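Local atomic coordinates of manganese lipoxygenase (Gaeumannomyces graminis, PDB entry 5FX8), a protein that oxygenates linoleic and alpha-linolenic acids to 11S- and 13R-hydroperoxy fatty acids, using a catalytic manganese ion. Residues A[116-119]-A[120-124]; A[136-139]-A[140-144]; A[299-302]-A[303-307]. One frame throughout, in Å; residues are numbered along the deposited sequence.

Contacts 1 and 2 are neighbours, with centres about 10 Å apart, and they touch: the last turns of helix 86-124 pack on the loop that follows it. There I122 CD1 meets L137 CD1 at 3.6 Å, and T118 lies against H141. Contact 3 is at the opposite side of the chain's centre, its centre about 48 Å from that of contact 1 and about 42 Å from that of contact 2. It forms the C-terminal end of helix 268-305, which carries the manganese ligands H290 and H294; the side chain of I299 is about 10 Å from that of H294. Contacts 1 and 2 lie away from the metal, and contact 1 carries the N-linked sugar on N116.

Contact 1: residues A[116-119]-A[120-124]; sequences NETF and ADITS. With NAG (2-acetamido-2-deoxy-beta-D-glucopyranose), chain K.
F119 and T123, one helical turn apart, meet through both backbone and side chain. The carbonyl oxygen F119 O accepts two bonds, from T123 N at 2.9 Å and from T123 OG1 at 3.0 Å, which arrive from opposite faces of the carbonyl plane. With OG1 anti to the carbonyl carbon (chi1 -64°), the T123 hydroxyl turns back along the helix; it also sits over the centre of the F119 ring, 3.5 Å above its plane. The carbonyls of N116, E117 and T118 take the amides of A120, D121 and I122, the straightest bond being I122 N to T118 O. This is the regular i to i+4 pattern of an alpha-helix, here in the last turns of helix 86-124. T118 and I122 lie side by side, CG2 of T118 4.1 Å from CD1 of I122, while the T118 hydroxyl bonds back to E114 O. N116 ND2 is covalently joined to C1 of NAG (chain K) and hydrogen-bonded to Y112 O; N116 OD1 is hydrogen-bonded to T108 OG1 of the second subunit. The sugar's acetamido methyl C8 reaches F119 CB at 3.7 Å, and this NAG is also hydrogen-bonded to Y112 OH of that subunit.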
loop_
_atom_site.group_PDB
_atom_site.type_symbol
_atom_site.label_atom_id
_atom_site.label_comp_id
_atom_site.label_asym_id
_atom_site.label_seq_id
_atom_site.Cartn_x
_atom_site.Cartn_y
_atom_site.Cartn_z
ATOM N N ASN A 116 6.116 0.552 -19.225
ATOM C CA ASN A 116 6.381 0.726 -20.634
ATOM C C ASN A 116 7.832 0.415 -20.934
ATOM O O ASN A 116 8.141 -0.232 -21.941
ATOM C CB ASN A 116 6.001 2.146 -21.050
ATOM C CG ASN A 116 4.569 2.255 -21.507
ATOM O OD1 ASN A 116 4.322 2.451 -22.676
ATOM N ND2 ASN A 116 3.623 2.125 -20.596
ATOM N N GLU A 117 8.737 0.825 -20.045
ATOM C CA GLU A 117 10.144 0.504 -20.245
ATOM C C GLU A 117 10.375 -0.996 -20.145
ATOM O O GLU A 117 11.058 -1.592 -20.989
ATOM C CB GLU A 117 11.010 1.252 -19.242
ATOM C CG GLU A 117 11.031 2.786 -19.405
ATOM C CD GLU A 117 11.544 3.516 -18.139
ATOM O OE1 GLU A 117 11.964 2.826 -17.186
ATOM O OE2 GLU A 117 11.508 4.769 -18.072
ATOM N N THR A 118 9.799 -1.622 -19.124
ATOM C CA THR A 118 9.952 -3.058 -18.953
ATOM C C THR A 118 9.515 -3.805 -20.203
ATOM O O THR A 118 10.200 -4.727 -20.662
ATOM C CB THR A 118 9.136 -3.514 -17.746
ATOM O OG1 THR A 118 9.541 -2.779 -16.586
ATOM C CG2 THR A 118 9.319 -4.986 -17.509
ATOM N N PHE A 119 8.362 -3.428 -20.758
ATOM C CA PHE A 119 7.853 -4.139 -21.926
ATOM C C PHE A 119 8.747 -3.918 -23.135
ATOM O O PHE A 119 8.957 -4.836 -23.936
ATOM C CB PHE A 119 6.423 -3.696 -22.229
ATOM C CG PHE A 119 5.736 -4.508 -23.300
ATOM C CD1 PHE A 119 5.549 -5.874 -23.152
ATOM C CD2 PHE A 119 5.238 -3.891 -24.442
ATOM C CE1 PHE A 119 4.895 -6.601 -24.123
ATOM C CE2 PHE A 119 4.586 -4.617 -25.399
ATOM C CZ PHE A 119 4.417 -5.974 -25.238
ATOM N N ALA A 120 9.274 -2.706 -23.292
ATOM C CA ALA A 120 10.194 -2.488 -24.394
ATOM C C ALA A 120 11.406 -3.397 -24.268
ATOM O O ALA A 120 11.837 -4.005 -25.250
ATOM C CB ALA A 120 10.598 -1.020 -24.453
ATOM N N ASP A 121 11.930 -3.553 -23.055
ATOM C CA ASP A 121 13.077 -4.428 -22.844
ATOM C C ASP A 121 12.749 -5.888 -23.152
ATOM O O ASP A 121 13.473 -6.559 -23.901
ATOM C CB ASP A 121 13.560 -4.267 -21.411
ATOM C CG ASP A 121 14.784 -5.083 -21.121
ATOM O OD1 ASP A 121 15.884 -4.657 -21.521
ATOM O OD2 ASP A 121 14.651 -6.148 -20.484
ATOM N N ILE A 122 11.671 -6.406 -22.572
ATOM C CA ILE A 122 11.310 -7.799 -22.809
ATOM C C ILE A 122 11.106 -8.043 -24.293
ATOM O O ILE A 122 11.662 -8.983 -24.872
ATOM C CB ILE A 122 10.056 -8.166 -22.005
ATOM C CG1 ILE A 122 10.346 -8.058 -20.514
ATOM C CG2 ILE A 122 9.615 -9.532 -22.328
ATOM C CD1 ILE A 122 9.189 -8.489 -19.678
ATOM N N THR A 123 10.299 -7.197 -24.930
ATOM C CA THR A 123 10.038 -7.376 -26.350
ATOM C C THR A 123 11.332 -7.353 -27.137
ATOM O O THR A 123 11.535 -8.180 -28.033
ATOM C CB THR A 123 9.097 -6.293 -26.863
ATOM O OG1 THR A 123 7.822 -6.430 -26.223
ATOM C CG2 THR A 123 8.942 -6.425 -28.356
ATOM N N SER A 124 12.236 -6.439 -26.792
ATOM C CA SER A 124 13.492 -6.369 -27.521
ATOM C C SER A 124 14.329 -7.627 -27.331
ATOM O O SER A 124 15.147 -7.955 -28.189
ATOM C CB SER A 124 14.277 -5.157 -27.078
ATOM O OG SER A 124 14.730 -5.392 -25.776
HETATM C C1 NAG K . 2.240 2.226 -20.964
HETATM C C2 NAG K . 1.539 0.955 -20.564
HETATM C C3 NAG K . 0.065 1.034 -20.923
HETATM C C4 NAG K . -0.547 2.264 -20.282
HETATM C C5 NAG K . 0.233 3.478 -20.730
HETATM C C6 NAG K . -0.230 4.748 -20.081
HETATM C C7 NAG K . 2.426 -1.330 -20.614
HETATM C C8 NAG K . 3.115 -2.360 -21.442
HETATM N N2 NAG K . 2.172 -0.171 -21.219
HETATM O O3 NAG K . -0.615 -0.100 -20.418
HETATM O O4 NAG K . -1.913 2.381 -20.651
HETATM O O5 NAG K . 1.607 3.320 -20.368
HETATM O O6 NAG K . 0.621 5.804 -20.495
HETATM O O7 NAG K . 2.097 -1.542 -19.466
#

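Contact 2: residues A[136-139]-A[140-144]; sequences LLYN and GHWKE. With NAG (2-acetamido-2-deoxy-beta-D-glucopyranose), chain N.
W142 reaches back over the turn to the carbonyl of L137. Its CB leaves the backbone toward 136-139, and CG stands anti to the carbonyl carbon (chi1 -44°), which swings the five-membered ring round to the preceding residues. CD1 comes next, 3.6 Å from L137 O and 4.5 Å from CD1 of Y138, an apolar touch oblique to the tyrosine ring. NE1 then donates to L137 O at 2.9 Å, which gives the nitrogen of this buried ring a partner; the oxygen lies in the indole plane, and the N-H points at it with an angle of 154°. CE2 is 4.0 Å from the same oxygen. The W142 side chain also packs on V533 of helix 526-539 and A115 of helix 86-124.

The turn beneath is closed by H141 N, which donates to Y138 O at 3.2 Å from above the carbonyl plane. A water donates to both Y138 O and H141 O, bridging the same two residues. CD2 of H141 lies near two backbone oxygens, 3.3 Å from N139 O and 3.5 Å from L136 O, both approached obliquely to the imidazole ring. The Y138 hydroxyl is hydrogen-bonded to L493 N, beyond the turn. At G140 the backbone takes a positive phi, the conformation in which glycine is most at ease. Such a glycine at the third position belongs to the type II beta turn, which here runs from Y138 to H141.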
loop_
_atom_site.group_PDB
_atom_site.type_symbol
_atom_site.label_atom_id
_atom_site.label_comp_id
_atom_site.label_asym_id
_atom_site.label_seq_id
_atom_site.Cartn_x
_atom_site.Cartn_y
_atom_site.Cartn_z
ATOM N N LEU A 136 13.387 -11.337 -16.619
ATOM C CA LEU A 136 13.485 -10.087 -17.359
ATOM C C LEU A 136 12.403 -9.114 -16.948
ATOM O O LEU A 136 12.577 -7.906 -17.080
ATOM C CB LEU A 136 13.384 -10.353 -18.857
ATOM C CG LEU A 136 14.367 -11.350 -19.439
ATOM C CD1 LEU A 136 13.845 -11.807 -20.761
ATOM C CD2 LEU A 136 15.697 -10.689 -19.596
ATOM N N LEU A 137 11.293 -9.619 -16.449
ATOM C CA LEU A 137 10.249 -8.770 -15.926
ATOM C C LEU A 137 10.717 -7.900 -14.760
ATOM O O LEU A 137 10.153 -6.827 -14.538
ATOM C CB LEU A 137 9.123 -9.686 -15.519
ATOM C CG LEU A 137 7.706 -9.225 -15.378
ATOM C CD1 LEU A 137 7.278 -8.550 -16.619
ATOM C CD2 LEU A 137 6.931 -10.492 -15.144
ATOM N N TYR A 138 11.755 -8.310 -14.037
ATOM C CA TYR A 138 12.116 -7.688 -12.768
ATOM C C TYR A 138 13.530 -7.136 -12.726
ATOM O O TYR A 138 13.770 -6.114 -12.088
ATOM C CB TYR A 138 11.941 -8.708 -11.635
ATOM C CG TYR A 138 10.525 -9.174 -11.411
ATOM C CD1 TYR A 138 9.580 -8.319 -10.889
ATOM C CD2 TYR A 138 10.146 -10.457 -11.709
ATOM C CE1 TYR A 138 8.315 -8.719 -10.679
ATOM C CE2 TYR A 138 8.874 -10.872 -11.501
ATOM C CZ TYR A 138 7.963 -9.995 -10.982
ATOM O OH TYR A 138 6.679 -10.378 -10.757
ATOM N N ASN A 139 14.488 -7.786 -13.361
ATOM C CA ASN A 139 15.876 -7.383 -13.202
ATOM C C ASN A 139 16.093 -6.003 -13.779
ATOM O O ASN A 139 15.954 -5.802 -14.984
ATOM C CB ASN A 139 16.791 -8.383 -13.880
ATOM C CG ASN A 139 16.767 -9.712 -13.190
ATOM O OD1 ASN A 139 16.330 -9.811 -12.043
ATOM N ND2 ASN A 139 17.222 -10.748 -13.878
ATOM N N GLY A 140 16.446 -5.054 -12.924
ATOM C CA GLY A 140 16.787 -3.729 -13.376
ATOM C C GLY A 140 15.615 -2.807 -13.567
ATOM O O GLY A 140 15.810 -1.662 -13.976
ATOM N N HIS A 141 14.406 -3.259 -13.285
ATOM C CA HIS A 141 13.223 -2.478 -13.556
ATOM C C HIS A 141 12.512 -2.155 -12.259
ATOM O O HIS A 141 12.842 -2.676 -11.190
ATOM C CB HIS A 141 12.278 -3.213 -14.506
ATOM C CG HIS A 141 12.845 -3.429 -15.872
ATOM N ND1 HIS A 141 13.011 -2.406 -16.778
ATOM C CD2 HIS A 141 13.285 -4.549 -16.487
ATOM C CE1 HIS A 141 13.532 -2.887 -17.889
ATOM N NE2 HIS A 141 13.706 -4.186 -17.740
ATOM N N TRP A 142 11.530 -1.267 -12.385
ATOM C CA TRP A 142 10.672 -0.884 -11.277
ATOM C C TRP A 142 11.458 -0.254 -10.141
ATOM O O TRP A 142 11.058 -0.339 -8.986
ATOM C CB TRP A 142 9.882 -2.076 -10.762
ATOM C CG TRP A 142 9.301 -2.906 -11.821
ATOM C CD1 TRP A 142 9.770 -4.088 -12.278
ATOM C CD2 TRP A 142 8.105 -2.640 -12.544
ATOM N NE1 TRP A 142 8.946 -4.583 -13.259
ATOM C CE2 TRP A 142 7.913 -3.707 -13.440
ATOM C CE3 TRP A 142 7.179 -1.598 -12.528
ATOM C CZ2 TRP A 142 6.846 -3.757 -14.311
ATOM C CZ3 TRP A 142 6.120 -1.655 -13.390
ATOM C CH2 TRP A 142 5.960 -2.726 -14.270
ATOM N N LYS A 143 12.575 0.389 -10.472
ATOM C CA LYS A 143 13.422 1.010 -9.466
ATOM C C LYS A 143 12.743 2.167 -8.755
ATOM O O LYS A 143 13.099 2.466 -7.613
ATOM C CB LYS A 143 14.704 1.507 -10.099
ATOM C CG LYS A 143 15.690 0.424 -10.353
ATOM C CD LYS A 143 16.752 0.915 -11.319
ATOM C CE LYS A 143 18.083 0.205 -11.124
ATOM N NZ LYS A 143 19.067 0.723 -12.121
ATOM N N GLU A 144 11.817 2.865 -9.407
ATOM C CA GLU A 144 11.141 3.960 -8.727
ATOM C C GLU A 144 9.807 3.532 -8.121
ATOM O O GLU A 144 9.444 3.997 -7.039
ATOM C CB GLU A 144 10.941 5.132 -9.686
ATOM C CG GLU A 144 12.220 5.836 -10.147
ATOM C CD GLU A 144 11.999 6.720 -11.386
ATOM O OE1 GLU A 144 11.749 6.188 -12.492
ATOM O OE2 GLU A 144 12.074 7.956 -11.261
HETATM C C1 NAG N . 12.517 9.757 -16.073
HETATM C C2 NAG N . 13.697 9.567 -15.095
HETATM C C3 NAG N . 13.259 9.830 -13.653
HETATM C C4 NAG N . 12.572 11.184 -13.540
HETATM C C5 NAG N . 11.390 11.212 -14.500
HETATM C C6 NAG N . 10.656 12.529 -14.539
HETATM C C7 NAG N . 15.464 7.980 -15.794
HETATM C C8 NAG N . 15.891 6.543 -15.811
HETATM N N2 NAG N . 14.281 8.236 -15.217
HETATM O O3 NAG N . 14.413 9.805 -12.823
HETATM O O4 NAG N . 12.145 11.433 -12.205
HETATM O O5 NAG N . 11.877 11.007 -15.828
HETATM O O6 NAG N . 10.058 12.694 -15.820
HETATM O O7 NAG N . 16.156 8.864 -16.285
HETATM O O HOH W 1 12.450 -5.046 -9.945
#

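Contact 3: residues A[299-302]-A[303-307]; sequences IVHE and AAFRT
I299 and A303 open this run of helical bonds, A303 N donating to I299 O at 3.0 Å with a nearly straight N-H (173°). The methyl of A303 is held close to that same carbonyl oxygen, its CB 3.6 Å from I299 O. V300 comes next: its carbonyl accepts A304 N at 3.1 Å and, from outside the segment, the indole NE1 of W439 in helix 434-444, which makes it an oxygen with two donors. The methyl of A304 lies beside this oxygen too, its CB 3.6 Å from V300 O.

H301 O takes the amide of F305 at 2.9 Å, and the two side chains also touch, H301 CE1 lying 4.3 Å from F305 CB. With CG of F305 anti to the backbone N (chi1 -166°), its ring leads away from 299-302. Both imidazole nitrogens of H301 are engaged elsewhere, ND1 with Y326 OH and NE2 with N319 OD1, which fixes the rotation of the ring.

E302 ends the segment. Its carbonyl accepts R306 N at 3.0 Å, and the aliphatic start of the R306 chain runs alongside, CG being 3.4 Å from E302 O. Past the helix end, T307 OG1 turns back to A303 O and T307 N bonds A304 O. In this buried helix terminus the last carbonyls are therefore satisfied by the following residues and by K66, which bonds F305 O; R306 is paired with E442 in a salt bridge, whereas the K66 ammonium probably eases the partial negative charge of the helix end.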
loop_
_atom_site.group_PDB
_atom_site.type_symbol
_atom_site.label_atom_id
_atom_site.label_comp_id
_atom_site.label_asym_id
_atom_site.label_seq_id
_atom_site.Cartn_x
_atom_site.Cartn_y
_atom_site.Cartn_z
ATOM N N ILE A 299 -15.884 0.504 10.217
ATOM C CA ILE A 299 -17.103 0.474 11.017
ATOM C C ILE A 299 -16.802 0.841 12.460
ATOM O O ILE A 299 -17.601 1.521 13.110
ATOM C CB ILE A 299 -17.834 -0.885 10.878
ATOM C CG1 ILE A 299 -19.260 -0.816 11.413
ATOM C CG2 ILE A 299 -17.136 -2.025 11.582
ATOM C CD1 ILE A 299 -20.037 0.322 10.922
ATOM N N VAL A 300 -15.634 0.440 12.972
ATOM C CA VAL A 300 -15.244 0.837 14.332
ATOM C C VAL A 300 -15.031 2.338 14.413
ATOM O O VAL A 300 -15.439 2.993 15.375
ATOM C CB VAL A 300 -13.982 0.069 14.784
ATOM C CG1 VAL A 300 -13.464 0.623 16.132
ATOM C CG2 VAL A 300 -14.271 -1.417 14.857
ATOM N N HIS A 301 -14.394 2.906 13.409
ATOM C CA HIS A 301 -14.252 4.343 13.378
ATOM C C HIS A 301 -15.588 5.050 13.163
ATOM O O HIS A 301 -15.757 6.164 13.642
ATOM C CB HIS A 301 -13.249 4.721 12.306
ATOM C CG HIS A 301 -13.096 6.189 12.118
ATOM N ND1 HIS A 301 -13.980 6.942 11.377
ATOM C CD2 HIS A 301 -12.154 7.046 12.559
ATOM C CE1 HIS A 301 -13.592 8.201 11.371
ATOM N NE2 HIS A 301 -12.492 8.292 12.093
ATOM N N GLU A 302 -16.540 4.459 12.447
ATOM C CA GLU A 302 -17.840 5.107 12.282
ATOM C C GLU A 302 -18.545 5.225 13.617
ATOM O O GLU A 302 -19.071 6.291 13.991
ATOM C CB GLU A 302 -18.723 4.306 11.322
ATOM C CG GLU A 302 -18.343 4.426 9.903
ATOM C CD GLU A 302 -19.121 3.524 8.988
ATOM O OE1 GLU A 302 -20.363 3.614 8.891
ATOM O OE2 GLU A 302 -18.468 2.716 8.334
ATOM N N ALA A 303 -18.596 4.103 14.331
ATOM C CA ALA A 303 -19.233 4.098 15.627
ATOM C C ALA A 303 -18.559 5.108 16.554
ATOM O O ALA A 303 -19.246 5.853 17.263
ATOM C CB ALA A 303 -19.219 2.671 16.172
ATOM N N ALA A 304 -17.219 5.211 16.499
ATOM C CA ALA A 304 -16.528 6.200 17.328
ATOM C C ALA A 304 -16.880 7.625 16.922
ATOM O O ALA A 304 -17.135 8.471 17.782
ATOM C CB ALA A 304 -15.013 5.999 17.279
ATOM N N PHE A 305 -16.869 7.922 15.627
ATOM C CA PHE A 305 -17.141 9.291 15.192
ATOM C C PHE A 305 -18.538 9.741 15.600
ATOM O O PHE A 305 -18.743 10.907 15.927
ATOM C CB PHE A 305 -16.960 9.390 13.680
ATOM C CG PHE A 305 -16.884 10.784 13.153
ATOM C CD1 PHE A 305 -15.747 11.542 13.314
ATOM C CD2 PHE A 305 -17.940 11.320 12.437
ATOM C CE1 PHE A 305 -15.684 12.805 12.803
ATOM C CE2 PHE A 305 -17.880 12.580 11.914
ATOM C CZ PHE A 305 -16.766 13.324 12.086
ATOM N N ARG A 306 -19.489 8.825 15.622
ATOM C CA ARG A 306 -20.836 9.118 16.090
ATOM C C ARG A 306 -20.982 9.275 17.609
ATOM O O ARG A 306 -22.095 9.548 18.061
ATOM C CB ARG A 306 -21.783 8.019 15.606
ATOM C CG ARG A 306 -21.943 8.017 14.102
ATOM C CD ARG A 306 -22.955 7.036 13.674
ATOM N NE ARG A 306 -24.117 7.075 14.542
ATOM C CZ ARG A 306 -25.173 7.855 14.356
ATOM N NH1 ARG A 306 -25.236 8.673 13.313
ATOM N NH2 ARG A 306 -26.170 7.807 15.216
ATOM N N THR A 307 -19.923 9.136 18.412
ATOM C CA THR A 307 -20.098 9.069 19.865
ATOM C C THR A 307 -19.021 9.818 20.646
ATOM O O THR A 307 -19.322 10.443 21.662
ATOM C CB THR A 307 -20.110 7.616 20.358
ATOM O OG1 THR A 307 -18.997 6.904 19.795
ATOM C CG2 THR A 307 -21.412 6.911 20.055
#